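Local coordinates for protein FI20010p1 (Drosophila melanogaster, PDB 7CFB) that probably takes part in piRNA amplification and gene silencing, as the first extended Tudor domain of Krimper, here in its apo state, at residues Val79-Leu84 with Leu221-Glu226; Ala100-Asp103 with Ile108-Arg111; Thr113-Ser118 with Gly122-Leu127; Phe130-His135 with Pro231-Leu236. All blocks are in the same frame, centred on the assembly; numbering follows the deposited sequence.

Contact 1 of 4, residues Val79-Leu84 with Leu221-Glu226; sequences VLQRQL and LNEIDE
L80 and I224 lay their side chains across each other at about a right angle, and this crossing makes the apolar half of the contact. CD2 of L80 meets CG1 of I224 at 3.6 Å, while the second leucine methyl, CD1, lies 3.9 Å from I224 CD1, so both prongs of the leucine fork bear on the isoleucine branch. I224 does not point straight at L80 from its backbone; its extended CG1-CD1 arm (chi2 -179°) brings the end of the side chain nearer.

The polar half is bridged by water. E223 points across with its chain extended, and OE2 comes alongside the aliphatic part of Q81, 3.2 Å from Q81 CG. Amide and carboxylate planes are 50° apart, and no direct hydrogen bond joins the two groups; Q81 NE2 goes instead to K77 O, weakly. A water supplies the link, donating to Q81 O at 2.8 Å and to E223 OE2 at 2.8 Å. An alanine at Q81 would take away CG and the amide, and would probably leave OE2 of E223 without the methylene beside it, its carboxylate freer to turn about the water.

Q81 is where helix 74-80 gives up its helical conformation, and R82, with positive phi, is the C-prime residue of a Schellman motif in which R82 N bonds V79 O at 3.1 Å. This helix end abuts helix 215-228, with L80 and I224 both resting on F130 and with L80 and E223 both touching I108 of strand 108-117.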
loop_
_atom_site.group_PDB
_atom_site.type_symbol
_atom_site.label_atom_id
_atom_site.label_comp_id
_atom_site.label_asym_id
_atom_site.label_seq_id
_atom_site.Cartn_x
_atom_site.Cartn_y
_atom_site.Cartn_z
ATOM N N VAL A 79 5.308 -12.252 -2.974
ATOM C CA VAL A 79 6.422 -11.266 -3.054
ATOM C C VAL A 79 6.644 -10.642 -1.676
ATOM O O VAL A 79 7.762 -10.517 -1.265
ATOM C CB VAL A 79 6.125 -10.169 -4.080
ATOM C CG1 VAL A 79 7.015 -8.954 -3.883
ATOM C CG2 VAL A 79 6.233 -10.692 -5.488
ATOM N N LEU A 80 5.564 -10.324 -0.987
ATOM C CA LEU A 80 5.669 -9.635 0.310
ATOM C C LEU A 80 6.423 -10.488 1.327
ATOM O O LEU A 80 7.279 -9.974 1.957
ATOM C CB LEU A 80 4.277 -9.253 0.799
ATOM C CG LEU A 80 4.287 -8.203 1.890
ATOM C CD1 LEU A 80 3.160 -7.214 1.715
ATOM C CD2 LEU A 80 4.237 -8.846 3.254
ATOM N N GLN A 81 6.189 -11.788 1.330
ATOM C CA GLN A 81 6.812 -12.721 2.303
ATOM C C GLN A 81 8.138 -13.291 1.779
ATOM O O GLN A 81 8.593 -14.276 2.316
ATOM C CB GLN A 81 5.786 -13.749 2.740
ATOM C CG GLN A 81 4.685 -13.135 3.569
ATOM C CD GLN A 81 3.580 -14.121 3.808
ATOM O OE1 GLN A 81 3.428 -14.640 4.891
ATOM N NE2 GLN A 81 2.806 -14.389 2.781
ATOM N N ARG A 82 8.664 -12.720 0.702
ATOM C CA ARG A 82 9.961 -13.080 0.096
ATOM C C ARG A 82 9.958 -14.538 -0.354
ATOM O O ARG A 82 10.962 -15.167 -0.213
ATOM C CB ARG A 82 11.107 -12.733 1.050
ATOM C CG ARG A 82 11.265 -11.245 1.295
ATOM C CD ARG A 82 12.666 -10.791 1.602
ATOM N NE ARG A 82 13.474 -10.723 0.416
ATOM C CZ ARG A 82 14.761 -10.452 0.403
ATOM N NH1 ARG A 82 15.393 -10.207 1.528
ATOM N NH2 ARG A 82 15.407 -10.398 -0.738
ATOM N N GLN A 83 8.832 -15.015 -0.869
ATOM C CA GLN A 83 8.686 -16.394 -1.370
ATOM C C GLN A 83 8.981 -16.434 -2.870
ATOM O O GLN A 83 8.916 -17.503 -3.410
ATOM C CB GLN A 83 7.307 -16.947 -1.016
ATOM C CG GLN A 83 7.073 -17.086 0.474
ATOM C CD GLN A 83 5.647 -17.427 0.818
ATOM O OE1 GLN A 83 4.777 -17.475 -0.025
ATOM N NE2 GLN A 83 5.385 -17.638 2.086
ATOM N N LEU A 84 9.228 -15.292 -3.512
ATOM C CA LEU A 84 9.580 -15.256 -4.955
ATOM C C LEU A 84 10.807 -14.388 -5.176
ATOM O O LEU A 84 10.825 -13.301 -4.696
ATOM C CB LEU A 84 8.450 -14.681 -5.804
ATOM C CG LEU A 84 7.094 -15.368 -5.795
ATOM C CD1 LEU A 84 6.171 -14.629 -6.727
ATOM C CD2 LEU A 84 7.196 -16.805 -6.240
ATOM N N LEU A 221 -0.220 -10.894 7.789
ATOM C CA LEU A 221 -0.564 -9.625 8.461
ATOM C C LEU A 221 0.406 -9.340 9.613
ATOM O O LEU A 221 0.713 -8.191 9.814
ATOM C CB LEU A 221 -2.032 -9.638 8.865
ATOM C CG LEU A 221 -3.018 -9.405 7.729
ATOM C CD1 LEU A 221 -4.344 -8.963 8.288
ATOM C CD2 LEU A 221 -2.484 -8.379 6.757
ATOM N N ASN A 222 0.838 -10.361 10.341
ATOM C CA ASN A 222 1.853 -10.168 11.402
ATOM C C ASN A 222 3.146 -9.658 10.765
ATOM O O ASN A 222 3.731 -8.774 11.312
ATOM C CB ASN A 222 2.093 -11.455 12.181
ATOM C CG ASN A 222 0.916 -11.831 13.055
ATOM O OD1 ASN A 222 0.128 -10.976 13.436
ATOM N ND2 ASN A 222 0.796 -13.104 13.384
ATOM N N GLU A 223 3.549 -10.202 9.630
ATOM C CA GLU A 223 4.784 -9.759 8.940
ATOM C C GLU A 223 4.617 -8.299 8.491
ATOM O O GLU A 223 5.579 -7.548 8.544
ATOM C CB GLU A 223 5.116 -10.715 7.796
ATOM C CG GLU A 223 6.346 -11.577 8.036
ATOM C CD GLU A 223 6.997 -12.166 6.792
ATOM O OE1 GLU A 223 8.063 -11.698 6.379
ATOM O OE2 GLU A 223 6.435 -13.091 6.242
ATOM N N ILE A 224 3.432 -7.943 8.008
ATOM C CA ILE A 224 3.189 -6.546 7.565
ATOM C C ILE A 224 3.240 -5.613 8.770
ATOM O O ILE A 224 3.882 -4.592 8.684
ATOM C CB ILE A 224 1.870 -6.402 6.778
ATOM C CG1 ILE A 224 1.897 -7.226 5.494
ATOM C CG2 ILE A 224 1.600 -4.941 6.488
ATOM C CD1 ILE A 224 0.667 -7.118 4.654
ATOM N N ASP A 225 2.635 -6.030 9.867
ATOM C CA ASP A 225 2.526 -5.170 11.067
ATOM C C ASP A 225 3.907 -4.825 11.617
ATOM O O ASP A 225 4.059 -3.721 12.073
ATOM C CB ASP A 225 1.496 -5.697 12.058
ATOM C CG ASP A 225 1.063 -4.660 13.065
ATOM O OD1 ASP A 225 0.549 -3.641 12.660
ATOM O OD2 ASP A 225 1.268 -4.888 14.228
ATOM N N GLU A 226 4.857 -5.747 11.585
ATOM C CA GLU A 226 6.216 -5.419 12.084
ATOM C C GLU A 226 6.842 -4.309 11.238
ATOM O O GLU A 226 7.471 -3.459 11.813
ATOM C CB GLU A 226 7.032 -6.693 12.249
ATOM C CG GLU A 226 6.240 -7.715 13.025
ATOM C CD GLU A 226 7.023 -8.557 13.997
ATOM O OE1 GLU A 226 7.165 -9.760 13.739
ATOM O OE2 GLU A 226 7.492 -8.000 14.993
HETATM O O HOH W 1 8.425 -14.776 5.099
#

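Contact 2 of 4, residues Ala100-Asp103 with Ile108-Arg111; sequences AVLD and IITR
A first torsion of 166° and a second of 74° swing CD1 of L102 over to I109, where it lies 3.6 Å from CG1. I109 keeps CG1 beside its backbone N (chi1 -65°), which leaves CG2 to meet A100 CB at 3.6 Å; one isoleucine thus spans two residues of the partner strand. V101 and T110 run side by side and point the same way, V101 CG1 against T110 CG2 at 3.8 Å.

The strands are antiparallel. V101 with T110 and D103 with I108 are the hydrogen-bonded pairs, each closed by two backbone bonds. D103 N to I108 O is the shortest of the four at 2.8 Å. The longest, I108 N to D103 O, is 3.2 Å. A100 with R111 and L102 with I109 are the non-hydrogen-bonded pairs. The charged ends look elsewhere: D103 bonds S227 OG and N106 N, while R111 makes a salt bridge to D129 and reaches L152 O and P153 O.

This beta hairpin lies inside the antiparallel sheet of the tudor domain. Strand 142-144 flanks 99-103, with F143 against L102 and I109; helix 74-80 packs on I108 and I109, and helix 215-228 also touches I108.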
loop_
_atom_site.group_PDB
_atom_site.type_symbol
_atom_site.label_atom_id
_atom_site.label_comp_id
_atom_site.label_asym_id
_atom_site.label_seq_id
_atom_site.Cartn_x
_atom_site.Cartn_y
_atom_site.Cartn_z
ATOM N N ALA A 100 8.763 -2.869 -6.889
ATOM C CA ALA A 100 8.798 -3.355 -5.501
ATOM C C ALA A 100 9.958 -2.729 -4.731
ATOM O O ALA A 100 10.952 -2.389 -5.325
ATOM C CB ALA A 100 8.859 -4.852 -5.501
ATOM N N VAL A 101 9.747 -2.543 -3.442
ATOM C CA VAL A 101 10.770 -1.984 -2.540
ATOM C C VAL A 101 10.933 -2.931 -1.357
ATOM O O VAL A 101 9.984 -3.487 -0.906
ATOM C CB VAL A 101 10.469 -0.536 -2.133
ATOM C CG1 VAL A 101 9.143 -0.385 -1.429
ATOM C CG2 VAL A 101 11.593 0.081 -1.335
ATOM N N LEU A 102 12.160 -3.082 -0.911
ATOM C CA LEU A 102 12.448 -3.979 0.216
ATOM C C LEU A 102 12.517 -3.193 1.513
ATOM O O LEU A 102 13.162 -2.194 1.546
ATOM C CB LEU A 102 13.775 -4.695 -0.048
ATOM C CG LEU A 102 14.364 -5.396 1.169
ATOM C CD1 LEU A 102 13.604 -6.653 1.502
ATOM C CD2 LEU A 102 15.828 -5.690 0.970
ATOM N N ASP A 103 11.754 -3.623 2.493
ATOM C CA ASP A 103 11.914 -3.120 3.869
ATOM C C ASP A 103 12.943 -4.102 4.440
ATOM O O ASP A 103 12.560 -5.198 4.733
ATOM C CB ASP A 103 10.594 -3.130 4.631
ATOM C CG ASP A 103 10.771 -2.817 6.097
ATOM O OD1 ASP A 103 11.896 -2.745 6.523
ATOM O OD2 ASP A 103 9.790 -2.638 6.773
ATOM N N ILE A 108 10.330 -7.519 4.430
ATOM C CA ILE A 108 9.142 -7.686 3.546
ATOM C C ILE A 108 9.352 -6.858 2.286
ATOM O O ILE A 108 10.139 -5.961 2.311
ATOM C CB ILE A 108 7.812 -7.356 4.230
ATOM C CG1 ILE A 108 7.592 -5.857 4.390
ATOM C CG2 ILE A 108 7.641 -8.108 5.526
ATOM C CD1 ILE A 108 6.153 -5.490 4.476
ATOM N N ILE A 109 8.715 -7.247 1.197
ATOM C CA ILE A 109 8.844 -6.497 -0.075
ATOM C C ILE A 109 7.445 -6.060 -0.505
ATOM O O ILE A 109 6.601 -6.910 -0.720
ATOM C CB ILE A 109 9.561 -7.344 -1.123
ATOM C CG1 ILE A 109 11.004 -7.634 -0.716
ATOM C CG2 ILE A 109 9.467 -6.705 -2.481
ATOM C CD1 ILE A 109 11.742 -8.463 -1.711
ATOM N N THR A 110 7.262 -4.764 -0.693
ATOM C CA THR A 110 5.920 -4.229 -1.009
ATOM C C THR A 110 5.914 -3.460 -2.329
ATOM O O THR A 110 6.933 -2.936 -2.684
ATOM C CB THR A 110 5.446 -3.364 0.151
ATOM O OG1 THR A 110 4.038 -3.194 0.089
ATOM C CG2 THR A 110 6.145 -2.031 0.206
ATOM N N ARG A 111 4.750 -3.395 -2.970
ATOM C CA ARG A 111 4.552 -2.693 -4.262
ATOM C C ARG A 111 4.574 -1.191 -4.012
ATOM O O ARG A 111 4.047 -0.767 -3.032
ATOM C CB ARG A 111 3.319 -3.196 -5.014
ATOM C CG ARG A 111 3.316 -4.688 -5.277
ATOM C CD ARG A 111 2.372 -5.071 -6.381
ATOM N NE ARG A 111 1.018 -4.793 -5.982
ATOM C CZ ARG A 111 0.004 -4.666 -6.793
ATOM N NH1 ARG A 111 0.157 -4.793 -8.086
ATOM N NH2 ARG A 111 -1.170 -4.389 -6.303
#

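Contact 3 of 4, residues Thr113-Ser118 with Gly122-Leu127; sequences TINSSS and GYDAYL
A classic beta bulge interrupts this hairpin: N115 and S116 both face D124. N115 N gives D124 O a bond of 2.9 Å, and S116 N adds a weak one to the same oxygen. At the bulge the N115 side chain comes back to its partner: CG sits between backbone N and carbonyl carbon (chi1 60°), and ND2 donates to D124 OD2 at 3.0 Å. That bond is nearly straight and in the amide plane, yet it meets the carboxylate from above, the two planes standing 78° apart. D124 OD2 is gripped further by R30 in a salt bridge and by a water shared with S116 OG.

I114 shares the face opposite D124 with A125, its CD1 4.0 Å from A125 CB, and its CG2 also meets Y123 CB at 3.6 Å. S116 O, which accepts D124 N at 2.9 Å, also lies at the edge of the Y123 ring. Toward the turn, S118 N bonds G122 O at 2.8 Å; at G122's backbone angles a side chain would press on the preceding carbonyl oxygen. T113 and Y126 close the far end with two backbone bonds, Y126 N to T113 O being 2.9 Å.

Strand 132-136 continues the sheet beyond 123-127, F136 lying against I114 and Y123, while helix 30-36 packs on T113, N115 and Y126 and H133 stacks on the Y126 ring.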
loop_
_atom_site.group_PDB
_atom_site.type_symbol
_atom_site.label_atom_id
_atom_site.label_comp_id
_atom_site.label_asym_id
_atom_site.label_seq_id
_atom_site.Cartn_x
_atom_site.Cartn_y
_atom_site.Cartn_z
ATOM N N THR A 113 5.013 2.927 -6.129
ATOM C CA THR A 113 5.100 3.760 -7.331
ATOM C C THR A 113 5.689 5.117 -6.922
ATOM O O THR A 113 5.401 5.552 -5.839
ATOM C CB THR A 113 3.748 3.865 -8.027
ATOM O OG1 THR A 113 4.064 4.586 -9.202
ATOM C CG2 THR A 113 2.709 4.589 -7.208
ATOM N N ILE A 114 6.515 5.707 -7.765
ATOM C CA ILE A 114 7.053 7.061 -7.513
ATOM C C ILE A 114 6.079 8.050 -8.151
ATOM O O ILE A 114 5.834 7.953 -9.306
ATOM C CB ILE A 114 8.473 7.240 -8.059
ATOM C CG1 ILE A 114 9.428 6.188 -7.511
ATOM C CG2 ILE A 114 8.964 8.629 -7.746
ATOM C CD1 ILE A 114 9.823 6.442 -6.114
ATOM N N ASN A 115 5.534 8.955 -7.368
ATOM C CA ASN A 115 4.559 9.920 -7.916
ATOM C C ASN A 115 5.217 11.257 -8.275
ATOM O O ASN A 115 4.751 11.869 -9.172
ATOM C CB ASN A 115 3.279 9.981 -7.084
ATOM C CG ASN A 115 3.496 10.387 -5.650
ATOM O OD1 ASN A 115 3.706 9.565 -4.787
ATOM N ND2 ASN A 115 3.426 11.670 -5.393
ATOM N N SER A 116 6.274 11.658 -7.589
ATOM C CA SER A 116 6.905 12.965 -7.882
ATOM C C SER A 116 8.332 13.036 -7.351
ATOM O O SER A 116 8.682 12.264 -6.499
ATOM C CB SER A 116 6.092 14.109 -7.331
ATOM O OG SER A 116 6.198 14.200 -5.937
ATOM N N SER A 117 9.069 14.002 -7.873
ATOM C CA SER A 117 10.439 14.358 -7.451
ATOM C C SER A 117 10.345 15.316 -6.266
ATOM O O SER A 117 9.506 16.184 -6.285
ATOM C CB SER A 117 11.162 14.991 -8.584
ATOM O OG SER A 117 12.521 15.150 -8.280
ATOM N N SER A 118 11.191 15.134 -5.271
ATOM C CA SER A 118 11.200 16.008 -4.087
ATOM C C SER A 118 12.260 17.095 -4.294
ATOM O O SER A 118 13.358 16.773 -4.689
ATOM C CB SER A 118 11.459 15.216 -2.866
ATOM O OG SER A 118 10.347 14.449 -2.509
ATOM N N GLY A 122 15.378 13.259 -3.258
ATOM C CA GLY A 122 14.502 12.120 -3.105
ATOM C C GLY A 122 13.205 12.291 -3.877
ATOM O O GLY A 122 13.091 13.101 -4.804
ATOM N N TYR A 123 12.207 11.506 -3.476
ATOM C CA TYR A 123 10.955 11.418 -4.213
ATOM C C TYR A 123 9.803 11.206 -3.244
ATOM O O TYR A 123 9.991 10.777 -2.104
ATOM C CB TYR A 123 10.983 10.274 -5.237
ATOM C CG TYR A 123 12.225 10.246 -6.098
ATOM C CD1 TYR A 123 13.374 9.588 -5.673
ATOM C CD2 TYR A 123 12.250 10.881 -7.331
ATOM C CE1 TYR A 123 14.514 9.569 -6.452
ATOM C CE2 TYR A 123 13.385 10.865 -8.120
ATOM C CZ TYR A 123 14.513 10.206 -7.675
ATOM O OH TYR A 123 15.645 10.187 -8.456
ATOM N N ASP A 124 8.600 11.513 -3.719
ATOM C CA ASP A 124 7.367 11.135 -3.044
ATOM C C ASP A 124 6.879 9.827 -3.651
ATOM O O ASP A 124 6.786 9.706 -4.878
ATOM C CB ASP A 124 6.307 12.228 -3.190
ATOM C CG ASP A 124 5.151 12.051 -2.227
ATOM O OD1 ASP A 124 5.366 11.490 -1.132
ATOM O OD2 ASP A 124 4.027 12.480 -2.564
ATOM N N ALA A 125 6.599 8.866 -2.793
ATOM C CA ALA A 125 6.225 7.523 -3.258
ATOM C C ALA A 125 4.958 7.040 -2.568
ATOM O O ALA A 125 4.687 7.465 -1.480
ATOM C CB ALA A 125 7.366 6.585 -3.004
ATOM N N TYR A 126 4.244 6.149 -3.226
ATOM C CA TYR A 126 2.994 5.592 -2.681
ATOM C C TYR A 126 3.073 4.068 -2.583
ATOM O O TYR A 126 3.365 3.421 -3.525
ATOM C CB TYR A 126 1.829 6.054 -3.547
ATOM C CG TYR A 126 0.468 5.589 -3.114
ATOM C CD1 TYR A 126 0.037 5.785 -1.824
ATOM C CD2 TYR A 126 -0.382 4.955 -3.985
ATOM C CE1 TYR A 126 -1.210 5.389 -1.408
ATOM C CE2 TYR A 126 -1.626 4.523 -3.580
ATOM C CZ TYR A 126 -2.047 4.746 -2.288
ATOM O OH TYR A 126 -3.258 4.353 -1.854
ATOM N N LEU A 127 2.758 3.553 -1.417
ATOM C CA LEU A 127 2.704 2.096 -1.195
ATOM C C LEU A 127 1.272 1.695 -1.534
ATOM O O LEU A 127 0.420 1.788 -0.699
ATOM C CB LEU A 127 3.095 1.810 0.254
ATOM C CG LEU A 127 4.459 2.331 0.681
ATOM C CD1 LEU A 127 4.907 1.680 1.951
ATOM C CD2 LEU A 127 5.486 2.091 -0.388
HETATM O O HOH W 2 3.811 14.531 -4.567
HETATM O O HOH W 3 14.740 14.087 -6.762
#

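Contact 4 of 4, residues Phe130-His135 with Pro231-Leu236; sequences FGEHIH and PLKAVL
K233 is the residue of P231-L236 that crosses to the strand, meeting E132 and I134. Just before it, L232 occupies the N-cap position of helix 233-236, and its N is bonded to D230 OD1.

K233 itself sets off with CG anti to the backbone N (chi1 178°) and stays extended until its last torsion, where chi4 of 44° turns the ammonium aside. That turn puts CE and NZ almost equally close to E132 OE1, at 3.1 Å and 3.2 Å: the oxygen lies beside the CE-NZ bond rather than straight ahead of it. The pair counts as a salt bridge, though not as a hydrogen bond. NZ also lies 4.1 Å from CG2 of I134, whose side chain stands at about a right angle to the lysine, while F238, just beyond the helix, also touches the lysine. A leucine in place of E132 would remove both carboxylate oxygens and is likely to leave the K233 ammonium without its mate here, its bent end set free to turn. Beyond K233, A234 points away from the strand, and L236 N bonds L232 O at 2.8 Å to close the short helix.

E132 is the second residue of a G1 beta bulge: G131, with positive phi, and E132 both face L127 at the turn where strand 123-127 gives way to 132-136. Through the K233 side chain the contact ties the short C-terminal helix to the outermost strand, within this chain, of an antiparallel sheet in a tudor domain of the SH3 clan.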
loop_
_atom_site.group_PDB
_atom_site.type_symbol
_atom_site.label_atom_id
_atom_site.label_comp_id
_atom_site.label_asym_id
_atom_site.label_seq_id
_atom_site.Cartn_x
_atom_site.Cartn_y
_atom_site.Cartn_z
ATOM N N PHE A 130 -0.677 -0.720 0.780
ATOM C CA PHE A 130 -0.868 -0.266 2.184
ATOM C C PHE A 130 -1.586 1.081 2.299
ATOM O O PHE A 130 -2.018 1.396 3.362
ATOM C CB PHE A 130 0.466 -0.131 2.908
ATOM C CG PHE A 130 1.313 -1.369 2.985
ATOM C CD1 PHE A 130 0.810 -2.609 2.656
ATOM C CD2 PHE A 130 2.631 -1.290 3.385
ATOM C CE1 PHE A 130 1.607 -3.737 2.714
ATOM C CE2 PHE A 130 3.421 -2.422 3.467
ATOM C CZ PHE A 130 2.903 -3.645 3.134
ATOM N N GLY A 131 -1.761 1.802 1.211
ATOM C CA GLY A 131 -2.380 3.127 1.266
ATOM C C GLY A 131 -1.537 4.149 2.001
ATOM O O GLY A 131 -2.107 5.023 2.570
ATOM N N GLU A 132 -0.211 4.040 1.910
ATOM C CA GLU A 132 0.666 4.979 2.653
ATOM C C GLU A 132 1.557 5.775 1.703
ATOM O O GLU A 132 2.088 5.185 0.742
ATOM C CB GLU A 132 1.618 4.202 3.552
ATOM C CG GLU A 132 0.938 3.559 4.733
ATOM C CD GLU A 132 1.950 2.798 5.560
ATOM O OE1 GLU A 132 3.124 2.731 5.144
ATOM O OE2 GLU A 132 1.564 2.271 6.622
ATOM N N HIS A 133 1.703 7.069 1.985
ATOM C CA HIS A 133 2.623 7.913 1.193
ATOM C C HIS A 133 3.896 8.019 2.013
ATOM O O HIS A 133 3.789 8.191 3.187
ATOM C CB HIS A 133 2.012 9.264 0.856
ATOM C CG HIS A 133 0.760 9.157 0.071
ATOM N ND1 HIS A 133 0.744 9.177 -1.275
ATOM C CD2 HIS A 133 -0.515 9.005 0.457
ATOM C CE1 HIS A 133 -0.472 9.053 -1.699
ATOM N NE2 HIS A 133 -1.256 8.931 -0.667
ATOM N N ILE A 134 5.038 7.764 1.407
ATOM C CA ILE A 134 6.332 7.812 2.127
ATOM C C ILE A 134 7.359 8.550 1.280
ATOM O O ILE A 134 7.185 8.630 0.093
ATOM C CB ILE A 134 6.819 6.396 2.443
ATOM C CG1 ILE A 134 6.944 5.561 1.175
ATOM C CG2 ILE A 134 5.929 5.725 3.465
ATOM C CD1 ILE A 134 8.348 5.400 0.742
ATOM N N HIS A 135 8.373 9.085 1.925
ATOM C CA HIS A 135 9.474 9.743 1.203
ATOM C C HIS A 135 10.460 8.662 0.760
ATOM O O HIS A 135 10.758 7.795 1.540
ATOM C CB HIS A 135 10.119 10.813 2.067
ATOM C CG HIS A 135 11.191 11.517 1.332
ATOM N ND1 HIS A 135 10.929 12.373 0.322
ATOM C CD2 HIS A 135 12.520 11.458 1.431
ATOM C CE1 HIS A 135 12.045 12.827 -0.156
ATOM N NE2 HIS A 135 13.015 12.289 0.502
ATOM N N PRO A 231 9.787 1.386 14.715
ATOM C CA PRO A 231 9.943 2.677 15.366
ATOM C C PRO A 231 10.587 3.760 14.507
ATOM O O PRO A 231 10.485 4.880 14.834
ATOM C CB PRO A 231 10.832 2.406 16.570
ATOM C CG PRO A 231 11.468 1.088 16.281
ATOM C CD PRO A 231 10.518 0.335 15.381
ATOM N N LEU A 232 11.294 3.377 13.473
ATOM C CA LEU A 232 11.938 4.438 12.680
ATOM C C LEU A 232 11.318 4.646 11.302
ATOM O O LEU A 232 11.810 5.479 10.612
ATOM C CB LEU A 232 13.417 4.115 12.612
ATOM C CG LEU A 232 14.115 4.564 13.879
ATOM C CD1 LEU A 232 14.424 3.385 14.761
ATOM C CD2 LEU A 232 15.332 5.373 13.544
ATOM N N LYS A 233 10.210 3.980 11.010
ATOM C CA LYS A 233 9.590 4.028 9.668
ATOM C C LYS A 233 9.169 5.448 9.292
ATOM O O LYS A 233 9.493 5.843 8.208
ATOM C CB LYS A 233 8.402 3.077 9.605
ATOM C CG LYS A 233 7.653 3.086 8.285
ATOM C CD LYS A 233 6.350 2.348 8.410
ATOM C CE LYS A 233 5.420 2.587 7.252
ATOM N NZ LYS A 233 6.176 2.522 5.990
ATOM N N ALA A 234 8.543 6.184 10.200
ATOM C CA ALA A 234 8.132 7.567 9.896
ATOM C C ALA A 234 9.354 8.441 9.642
ATOM O O ALA A 234 9.292 9.287 8.802
ATOM C CB ALA A 234 7.309 8.104 11.021
ATOM N N VAL A 235 10.413 8.238 10.399
ATOM C CA VAL A 235 11.604 9.102 10.250
ATOM C C VAL A 235 12.449 8.732 9.029
ATOM O O VAL A 235 12.792 9.620 8.292
ATOM C CB VAL A 235 12.434 9.057 11.544
ATOM C CG1 VAL A 235 13.772 9.758 11.402
ATOM C CG2 VAL A 235 11.665 9.619 12.709
ATOM N N LEU A 236 12.812 7.466 8.873
ATOM C CA LEU A 236 13.764 7.060 7.810
ATOM C C LEU A 236 13.112 6.356 6.615
ATOM O O LEU A 236 13.824 6.012 5.720
ATOM C CB LEU A 236 14.779 6.114 8.447
ATOM C CG LEU A 236 15.641 6.699 9.557
ATOM C CD1 LEU A 236 16.436 5.606 10.251
ATOM C CD2 LEU A 236 16.557 7.764 8.999
#

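Overall arrangement
Contacts 2 and 3 share strand 108-117 and follow one another along it, their centres 14 Å apart. Contact 4 continues the same sheet: strand 132-136 pairs with 123-127 through L127 N to E132 O, 2.8 Å, and A125 O to I134 N, 2.9 Å. Contact 1, at the helix ends, has its centre 22 Å from that of contact 3 but 9 Å from that of contact 2; L80 O and I109 N, 3.2 Å apart, probably bond. F130 of contact 4 joins two others: its CZ touches L80 CD1 and I224 CG2 of contact 1, both at 3.8 Å, and T110 OG1 of contact 2. Helices 215-228 and 233-236 are consecutive.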